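Post-proline cleaving enzyme (Rickettsia typhi, PDB 4HVT) probably cleaves peptides on the carboxyl side of proline, acting as a serine-type oligopeptidase that pairs a beta-propeller with an alpha/beta-hydrolase domain. Local coordinates at residues V419-Y424 with A438-D443; N396-M401 with T413-I418; E64-D69 with F496-N501. All coordinates share one frame; numbering follows the deposited sequence.

Contact 1: residues V419-Y424 with A438-D443; sequences VPPTIY and ALYSFD
The Y440 ring is met obliquely by P420, whose CG lies 3.9 Å from Y440 CE1, while the methyl CB of A438 sits over one ring face near its rim, 3.6 Å above the plane. The contact belongs to the last blade of the beta-propeller: V419-Y424 leads into strand 422-426, and A438-D443 begins the link to the hydrolase domain. The Y440 side chain starts between its own backbone N and carbonyl carbon (chi1 59°), and its hydroxyl reaches the proline pair, with OH 3.5 Å from P420 CB and 3.8 Å from P421 CD. P420 is the hub, since its CB also approaches A438 CB at 3.9 Å and its CG approaches F442 CB at 4.1 Å. Beyond the two segments, R498 makes a cation-pi contact with Y440, and the F442 ring stacks with Y447 and meets F496 edge-to-face, so the aromatic groups extend toward the hydrolase domain. No direct hydrogen bond joins the two segments. A water spans the polar side instead, accepting from A438 N at 2.9 Å, donating to P421 O at 2.8 Å and bonding weakly to T422 OG1.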
loop_
_atom_site.group_PDB
_atom_site.type_symbol
_atom_site.label_atom_id
_atom_site.label_comp_id
_atom_site.label_asym_id
_atom_site.label_seq_id
_atom_site.Cartn_x
_atom_site.Cartn_y
_atom_site.Cartn_z
ATOM N N VAL A 419 8.733 14.995 12.935
ATOM C CA VAL A 419 7.712 15.869 13.508
ATOM C C VAL A 419 6.348 15.178 13.359
ATOM O O VAL A 419 5.951 14.893 12.246
ATOM C CB VAL A 419 7.699 17.271 12.834
ATOM C CG1 VAL A 419 6.619 18.108 13.496
ATOM C CG2 VAL A 419 9.075 17.947 12.942
ATOM N N PRO A 420 5.633 14.899 14.475
ATOM C CA PRO A 420 4.397 14.160 14.343
ATOM C C PRO A 420 3.376 14.908 13.462
ATOM O O PRO A 420 3.392 16.142 13.399
ATOM C CB PRO A 420 3.861 14.047 15.780
ATOM C CG PRO A 420 5.066 14.145 16.629
ATOM C CD PRO A 420 6.009 15.060 15.895
ATOM N N PRO A 421 2.491 14.142 12.819
ATOM C CA PRO A 421 1.496 14.748 11.949
ATOM C C PRO A 421 0.576 15.663 12.708
ATOM O O PRO A 421 0.207 15.397 13.891
ATOM C CB PRO A 421 0.718 13.566 11.378
ATOM C CG PRO A 421 1.673 12.395 11.543
ATOM C CD PRO A 421 2.416 12.676 12.818
ATOM N N THR A 422 0.274 16.794 12.066
ATOM C CA THR A 422 -0.791 17.693 12.498
ATOM C C THR A 422 -1.960 17.509 11.546
ATOM O O THR A 422 -1.768 17.344 10.319
ATOM C CB THR A 422 -0.348 19.155 12.476
ATOM O OG1 THR A 422 0.703 19.372 13.428
ATOM C CG2 THR A 422 -1.509 20.127 12.843
ATOM N N ILE A 423 -3.178 17.517 12.094
ATOM C CA ILE A 423 -4.407 17.439 11.237
ATOM C C ILE A 423 -4.994 18.831 11.165
ATOM O O ILE A 423 -5.158 19.525 12.203
ATOM C CB ILE A 423 -5.479 16.507 11.803
ATOM C CG1 ILE A 423 -4.874 15.135 12.171
ATOM C CG2 ILE A 423 -6.652 16.347 10.803
ATOM C CD1 ILE A 423 -5.884 14.138 12.714
ATOM N N TYR A 424 -5.271 19.273 9.934
ATOM C CA TYR A 424 -5.845 20.547 9.661
ATOM C C TYR A 424 -7.201 20.419 8.997
ATOM O O TYR A 424 -7.396 19.486 8.222
ATOM C CB TYR A 424 -4.946 21.368 8.756
ATOM C CG TYR A 424 -3.529 21.519 9.157
ATOM C CD1 TYR A 424 -2.606 20.502 8.946
ATOM C CD2 TYR A 424 -3.064 22.717 9.725
ATOM C CE1 TYR A 424 -1.278 20.681 9.288
ATOM C CE2 TYR A 424 -1.768 22.869 10.059
ATOM C CZ TYR A 424 -0.877 21.849 9.878
ATOM O OH TYR A 424 0.474 22.023 10.236
ATOM N N ALA A 438 -0.881 15.906 17.749
ATOM C CA ALA A 438 -0.623 14.662 18.453
ATOM C C ALA A 438 -0.796 14.846 19.958
ATOM O O ALA A 438 -0.346 15.854 20.518
ATOM C CB ALA A 438 0.790 14.159 18.172
ATOM N N LEU A 439 -1.431 13.888 20.609
ATOM C CA LEU A 439 -1.571 13.937 22.061
ATOM C C LEU A 439 -0.404 13.237 22.751
ATOM O O LEU A 439 -0.176 13.413 23.935
ATOM C CB LEU A 439 -2.855 13.272 22.518
ATOM C CG LEU A 439 -4.150 13.866 22.006
ATOM C CD1 LEU A 439 -5.341 13.045 22.465
ATOM C CD2 LEU A 439 -4.259 15.292 22.462
ATOM N N TYR A 440 0.324 12.439 22.002
ATOM C CA TYR A 440 1.519 11.813 22.509
ATOM C C TYR A 440 2.704 12.746 22.369
ATOM O O TYR A 440 2.667 13.692 21.617
ATOM C CB TYR A 440 1.795 10.506 21.773
ATOM C CG TYR A 440 1.984 10.634 20.291
ATOM C CD1 TYR A 440 3.216 10.957 19.750
ATOM C CD2 TYR A 440 0.917 10.414 19.402
ATOM C CE1 TYR A 440 3.386 11.059 18.362
ATOM C CE2 TYR A 440 1.096 10.527 18.045
ATOM C CZ TYR A 440 2.329 10.839 17.527
ATOM O OH TYR A 440 2.419 10.899 16.134
ATOM N N SER A 441 3.761 12.448 23.132
ATOM C CA SER A 441 4.922 13.323 23.233
ATOM C C SER A 441 6.083 12.786 22.382
ATOM O O SER A 441 6.386 11.586 22.434
ATOM C CB SER A 441 5.339 13.416 24.701
ATOM O OG SER A 441 6.646 13.916 24.805
ATOM N N PHE A 442 6.681 13.644 21.562
ATOM C CA PHE A 442 7.885 13.313 20.782
ATOM C C PHE A 442 8.660 14.605 20.568
ATOM O O PHE A 442 8.195 15.511 19.895
ATOM C CB PHE A 442 7.620 12.633 19.427
ATOM C CG PHE A 442 8.861 12.120 18.770
ATOM C CD1 PHE A 442 9.483 10.964 19.231
ATOM C CD2 PHE A 442 9.458 12.828 17.747
ATOM C CE1 PHE A 442 10.681 10.511 18.662
ATOM C CE2 PHE A 442 10.625 12.372 17.149
ATOM C CZ PHE A 442 11.255 11.216 17.612
ATOM N N ASP A 443 9.841 14.673 21.169
ATOM C CA ASP A 443 10.650 15.892 21.215
ATOM C C ASP A 443 11.526 15.950 19.965
ATOM O O ASP A 443 12.694 15.505 19.981
ATOM C CB ASP A 443 11.520 15.853 22.467
ATOM C CG ASP A 443 12.360 17.099 22.624
ATOM O OD1 ASP A 443 12.037 18.116 21.948
ATOM O OD2 ASP A 443 13.344 17.033 23.408
HETATM O O HOH W 1 0.991 17.183 15.926
#

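Contact 2: residues N396-M401 with T413-I418; sequences NAIFGM and TIENSI. With EDO (1,2-ethanediol), chain G.
I398 and E415 form one hydrogen-bonded pair of an antiparallel beta hairpin, and G400 with T413 forms another; these are the first two strands of the last propeller blade, at 164° between their N-to-C directions. Four backbone bonds carry the pairing, the shortest from T413 N to G400 O at 2.7 Å. Between them F399 and I414 make a non-hydrogen-bonded pair.

Apolar contact on the F399 and I414 face is modest: I414 CG2 reaches A397 CB at 4.1 Å, and I414 CG1 approaches F399 CD1 obliquely. On the other face the E415 CG methylene lies 3.8 Å from I398 CB.

Polar side-chain contacts gather on that second face. With CG between backbone N and carbonyl carbon (chi1 70°) and the chain extended beyond it, E415 stays on the face it shares with I398 and T413, where one water bonds E415 OE2 at 2.7 Å, T413 OG1 at 2.8 Å and I398 O. O2 of a 1,2-ethanediol, probably from the crystallisation liquor, also donates to E415 OE2. With F496 N of the hydrolase domain donating to OE1, both carboxylate oxygens have partners, consistent with a charged glutamate at the junction of blade and hydrolase domain.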
loop_
_atom_site.group_PDB
_atom_site.type_symbol
_atom_site.label_atom_id
_atom_site.label_comp_id
_atom_site.label_asym_id
_atom_site.label_seq_id
_atom_site.Cartn_x
_atom_site.Cartn_y
_atom_site.Cartn_z
ATOM N N ASN A 396 10.897 19.394 4.874
ATOM C CA ASN A 396 10.746 18.012 4.384
ATOM C C ASN A 396 9.297 17.481 4.530
ATOM O O ASN A 396 9.032 16.320 4.830
ATOM C CB ASN A 396 11.757 17.100 5.071
ATOM C CG ASN A 396 13.131 17.149 4.402
ATOM O OD1 ASN A 396 14.055 17.703 4.949
ATOM N ND2 ASN A 396 13.238 16.607 3.189
ATOM N N ALA A 397 8.366 18.344 4.198
ATOM C CA ALA A 397 6.942 18.074 4.374
ATOM C C ALA A 397 6.458 16.850 3.584
ATOM O O ALA A 397 6.927 16.578 2.478
ATOM C CB ALA A 397 6.137 19.279 3.946
ATOM N N ILE A 398 5.575 16.083 4.229
ATOM C CA ILE A 398 4.831 15.012 3.625
ATOM C C ILE A 398 3.364 15.314 3.899
ATOM O O ILE A 398 2.994 15.558 5.055
ATOM C CB ILE A 398 5.220 13.670 4.308
ATOM C CG1 ILE A 398 6.720 13.452 4.198
ATOM C CG2 ILE A 398 4.375 12.516 3.798
ATOM C CD1 ILE A 398 7.233 13.244 2.800
ATOM N N PHE A 399 2.569 15.285 2.833
ATOM C CA PHE A 399 1.185 15.737 2.745
ATOM C C PHE A 399 0.220 14.609 2.467
ATOM O O PHE A 399 0.463 13.752 1.624
ATOM C CB PHE A 399 1.075 16.784 1.647
ATOM C CG PHE A 399 -0.299 17.376 1.456
ATOM C CD1 PHE A 399 -0.690 18.498 2.156
ATOM C CD2 PHE A 399 -1.160 16.849 0.492
ATOM C CE1 PHE A 399 -1.964 19.072 1.946
ATOM C CE2 PHE A 399 -2.394 17.414 0.250
ATOM C CZ PHE A 399 -2.816 18.521 0.987
ATOM N N GLY A 400 -0.915 14.636 3.165
ATOM C CA GLY A 400 -2.000 13.744 2.880
ATOM C C GLY A 400 -3.312 14.414 3.132
ATOM O O GLY A 400 -3.379 15.474 3.821
ATOM N N MET A 401 -4.365 13.834 2.566
ATOM C CA MET A 401 -5.692 14.409 2.833
ATOM C C MET A 401 -6.820 13.435 2.492
ATOM O O MET A 401 -6.612 12.506 1.749
ATOM C CB MET A 401 -5.895 15.737 2.102
ATOM C CG MET A 401 -6.074 15.624 0.583
ATOM S SD MET A 401 -6.185 17.250 -0.207
ATOM C CE MET A 401 -7.773 17.815 0.122
ATOM N N THR A 413 -3.418 16.216 6.439
ATOM C CA THR A 413 -2.299 15.977 7.344
ATOM C C THR A 413 -1.014 16.559 6.770
ATOM O O THR A 413 -0.782 16.467 5.544
ATOM C CB THR A 413 -2.120 14.500 7.697
ATOM O OG1 THR A 413 -1.910 13.707 6.506
ATOM C CG2 THR A 413 -3.331 14.028 8.409
ATOM N N ILE A 414 -0.145 17.097 7.632
ATOM C CA ILE A 414 1.215 17.475 7.244
ATOM C C ILE A 414 2.123 16.939 8.361
ATOM O O ILE A 414 1.780 17.020 9.569
ATOM C CB ILE A 414 1.448 18.985 7.037
ATOM C CG1 ILE A 414 0.357 19.644 6.185
ATOM C CG2 ILE A 414 2.776 19.266 6.373
ATOM C CD1 ILE A 414 0.355 21.142 6.131
ATOM N N GLU A 415 3.258 16.403 7.955
ATOM C CA GLU A 415 4.218 15.775 8.862
ATOM C C GLU A 415 5.594 15.779 8.211
ATOM O O GLU A 415 5.759 16.157 7.026
ATOM C CB GLU A 415 3.842 14.313 9.121
ATOM C CG GLU A 415 4.027 13.386 7.908
ATOM C CD GLU A 415 3.237 12.130 8.094
ATOM O OE1 GLU A 415 3.793 11.084 8.495
ATOM O OE2 GLU A 415 1.992 12.166 7.869
ATOM N N ASN A 416 6.596 15.339 8.996
ATOM C CA ASN A 416 7.857 14.937 8.406
ATOM C C ASN A 416 8.413 13.803 9.241
ATOM O O ASN A 416 7.789 13.318 10.147
ATOM C CB ASN A 416 8.830 16.139 8.176
ATOM C CG ASN A 416 9.524 16.634 9.436
ATOM O OD1 ASN A 416 9.677 15.875 10.384
ATOM N ND2 ASN A 416 9.978 17.917 9.443
ATOM N N SER A 417 9.547 13.266 8.859
ATOM C CA SER A 417 9.986 12.027 9.485
ATOM C C SER A 417 10.178 12.150 11.000
ATOM O O SER A 417 10.105 11.138 11.692
ATOM C CB SER A 417 11.268 11.550 8.818
ATOM O OG SER A 417 11.685 10.269 9.290
ATOM N N ILE A 418 10.428 13.365 11.504
ATOM C CA ILE A 418 10.719 13.548 12.936
ATOM C C ILE A 418 9.712 14.483 13.652
ATOM O O ILE A 418 9.818 14.685 14.857
ATOM C CB ILE A 418 12.169 14.025 13.228
ATOM C CG1 ILE A 418 12.479 15.366 12.563
ATOM C CG2 ILE A 418 13.192 12.954 12.839
ATOM C CD1 ILE A 418 13.804 16.008 12.963
HETATM C C1 EDO G . -1.832 9.860 8.721
HETATM O O1 EDO G . -1.912 8.921 7.656
HETATM C C2 EDO G . -0.423 10.398 8.892
HETATM O O2 EDO G . 0.282 10.305 7.665
HETATM O O HOH W 2 10.077 13.879 6.020
HETATM O O HOH W 3 0.892 13.737 6.010
#

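Contact 3: residues E64-D69 with F496-N501; sequences ETIFYD and FSRIKN
I66 overlaps the guanidinium of R498: its CG2 methyl lies over one face, offset toward the rim and 3.9 Å above the plane, and the two side chains run alongside each other, pointing opposite ways. R498 leaves its helix with CG anti to the backbone N (chi1 -163°) and stays extended through NE, a shape that carries the charged end over to D69. There D69 OD2 arrives at the guanidinium edge. R498 NH2 donates to D69 OD2 at 2.8 Å with an angle of 152° at the hydrogen, and this is the main bond of the salt bridge; R498 NH1 adds a weak one to the same oxygen, D69 OD2, at 3.2 Å. Both bonds end on OD2, which is met on its anti side, and the carboxylate and guanidinium planes stand 65° apart, so this is not the coplanar bidentate pair. Second partners hold both charges: R71 also bridges D69 OD2, and E502 bridges R498 NE.

The apolar half centres on I499, whose CD1 lies 3.6 Å from I66 CG2 and 3.9 Å from I66 CB. The same methyl points at the edge of the F67 ring, although the modelled separation there is doubtful. S497, at the N-cap of helix 498-505, accepts from K500 N at its OG (3.2 Å), placing R498 and I499 in the first turn.

The contact thus sets the end of helix 56-67 against the start of helix 498-505. I66 also touches E502 and V503 of the latter, F67 packs on L688, S691 and F695 of helix 688-706, and helix 498-505 leads on to strand 510-514 of the hydrolase sheet.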
loop_
_atom_site.group_PDB
_atom_site.type_symbol
_atom_site.label_atom_id
_atom_site.label_comp_id
_atom_site.label_asym_id
_atom_site.label_seq_id
_atom_site.Cartn_x
_atom_site.Cartn_y
_atom_site.Cartn_z
ATOM N N GLU A 64 4.075 -2.135 23.038
ATOM C CA GLU A 64 2.737 -2.177 23.602
ATOM C C GLU A 64 2.268 -0.768 24.040
ATOM O O GLU A 64 1.118 -0.395 23.808
ATOM C CB GLU A 64 2.656 -3.196 24.722
ATOM C CG GLU A 64 2.798 -4.613 24.186
ATOM C CD GLU A 64 2.480 -5.695 25.180
ATOM O OE1 GLU A 64 2.566 -5.444 26.399
ATOM O OE2 GLU A 64 2.162 -6.808 24.726
ATOM N N THR A 65 3.169 0.018 24.600
ATOM C CA THR A 65 2.809 1.390 25.003
ATOM C C THR A 65 2.323 2.181 23.798
ATOM O O THR A 65 1.441 3.023 23.930
ATOM C CB THR A 65 3.992 2.135 25.645
ATOM O OG1 THR A 65 4.360 1.416 26.813
ATOM C CG2 THR A 65 3.628 3.568 26.048
ATOM N N ILE A 66 2.932 1.944 22.646
ATOM C CA ILE A 66 2.584 2.714 21.452
ATOM C C ILE A 66 1.305 2.166 20.813
ATOM O O ILE A 66 0.387 2.919 20.459
ATOM C CB ILE A 66 3.714 2.720 20.415
ATOM C CG1 ILE A 66 4.894 3.561 20.927
ATOM C CG2 ILE A 66 3.218 3.271 19.093
ATOM C CD1 ILE A 66 6.226 3.229 20.279
ATOM N N PHE A 67 1.248 0.857 20.638
ATOM C CA PHE A 67 0.151 0.261 19.906
ATOM C C PHE A 67 -1.167 0.386 20.650
ATOM O O PHE A 67 -2.231 0.542 20.019
ATOM C CB PHE A 67 0.409 -1.226 19.593
ATOM C CG PHE A 67 1.122 -1.484 18.310
ATOM C CD1 PHE A 67 2.431 -1.089 18.118
ATOM C CD2 PHE A 67 0.518 -2.226 17.322
ATOM C CE1 PHE A 67 3.106 -1.387 16.940
ATOM C CE2 PHE A 67 1.187 -2.505 16.140
ATOM C CZ PHE A 67 2.484 -2.087 15.960
ATOM N N TYR A 68 -1.111 0.350 21.989
ATOM C CA TYR A 68 -2.336 0.386 22.802
ATOM C C TYR A 68 -2.527 1.743 23.454
ATOM O O TYR A 68 -3.270 1.874 24.420
ATOM C CB TYR A 68 -2.322 -0.727 23.865
ATOM C CG TYR A 68 -2.030 -2.104 23.280
ATOM C CD1 TYR A 68 -2.520 -2.475 22.021
ATOM C CD2 TYR A 68 -1.266 -3.039 23.991
ATOM C CE1 TYR A 68 -2.240 -3.718 21.483
ATOM C CE2 TYR A 68 -0.996 -4.305 23.463
ATOM C CZ TYR A 68 -1.461 -4.632 22.194
ATOM O OH TYR A 68 -1.222 -5.898 21.652
ATOM N N ASP A 69 -1.826 2.749 22.952
ATOM C CA ASP A 69 -1.911 4.096 23.525
ATOM C C ASP A 69 -3.282 4.727 23.237
ATOM O O ASP A 69 -3.692 4.882 22.093
ATOM C CB ASP A 69 -0.757 4.934 22.956
ATOM C CG ASP A 69 -0.603 6.287 23.604
ATOM O OD1 ASP A 69 -1.290 6.561 24.590
ATOM O OD2 ASP A 69 0.247 7.059 23.090
ATOM N N PHE A 496 6.349 10.055 9.096
ATOM C CA PHE A 496 6.629 9.951 10.515
ATOM C C PHE A 496 6.246 8.567 10.979
ATOM O O PHE A 496 5.090 8.154 10.819
ATOM C CB PHE A 496 5.787 10.993 11.317
ATOM C CG PHE A 496 6.120 11.027 12.787
ATOM C CD1 PHE A 496 5.454 10.202 13.696
ATOM C CD2 PHE A 496 7.131 11.832 13.237
ATOM C CE1 PHE A 496 5.744 10.232 15.038
ATOM C CE2 PHE A 496 7.433 11.881 14.587
ATOM C CZ PHE A 496 6.762 11.063 15.476
ATOM N N SER A 497 7.214 7.812 11.491
ATOM C CA SER A 497 6.943 6.526 12.129
ATOM C C SER A 497 7.171 6.595 13.615
ATOM O O SER A 497 8.317 6.660 14.074
ATOM C CB SER A 497 7.838 5.436 11.545
ATOM O OG SER A 497 7.633 4.206 12.261
ATOM N N ARG A 498 6.085 6.519 14.364
ATOM C CA ARG A 498 6.169 6.537 15.791
ATOM C C ARG A 498 6.975 5.343 16.310
ATOM O O ARG A 498 7.804 5.486 17.205
ATOM C CB ARG A 498 4.768 6.548 16.370
ATOM C CG ARG A 498 4.769 6.955 17.783
ATOM C CD ARG A 498 3.374 7.227 18.281
ATOM N NE ARG A 498 3.490 7.184 19.711
ATOM C CZ ARG A 498 2.494 6.981 20.548
ATOM N NH1 ARG A 498 1.261 6.861 20.098
ATOM N NH2 ARG A 498 2.753 6.955 21.845
ATOM N N ILE A 499 6.744 4.159 15.744
ATOM C CA ILE A 499 7.437 2.993 16.247
ATOM C C ILE A 499 8.953 3.116 16.017
ATOM O O ILE A 499 9.750 2.861 16.907
ATOM C CB ILE A 499 6.940 1.677 15.598
ATOM C CG1 ILE A 499 5.466 1.401 15.926
ATOM C CG2 ILE A 499 7.804 0.530 16.094
ATOM C CD1 ILE A 499 5.244 0.896 17.342
ATOM N N LYS A 500 9.361 3.442 14.802
ATOM C CA LYS A 500 10.789 3.529 14.514
ATOM C C LYS A 500 11.425 4.655 15.321
ATOM O O LYS A 500 12.481 4.498 15.901
ATOM C CB LYS A 500 11.039 3.737 13.006
ATOM N N ASN A 501 10.762 5.820 15.376
ATOM C CA ASN A 501 11.338 6.931 16.104
ATOM C C ASN A 501 11.481 6.664 17.592
ATOM O O ASN A 501 12.487 7.015 18.208
ATOM C CB ASN A 501 10.494 8.206 15.910
ATOM C CG ASN A 501 10.683 8.824 14.530
ATOM O OD1 ASN A 501 11.674 8.550 13.843
ATOM N ND2 ASN A 501 9.715 9.597 14.088
#

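In the fold
From the N terminus, helix 56-67 supplies E64-D69, whose partner F496-N501 comes only after the whole propeller, so contact 3 closes a long loop between the N-terminal helices and the hydrolase domain. Contacts 2 and 1 fall within that span and follow one another without crossing. Contact 2 closes the hairpin of strands 398-402 and 410-415; contact 1 then closes the short excursion through strands 422-426 and 432-436 of the same sheet. They meet where T422 N probably bonds I414 O. The segment 496-501 touches both, with N501 ND2 probably bonded to S417 O and F496 packed against V419 and P420, tying the last blade to the hydrolase domain.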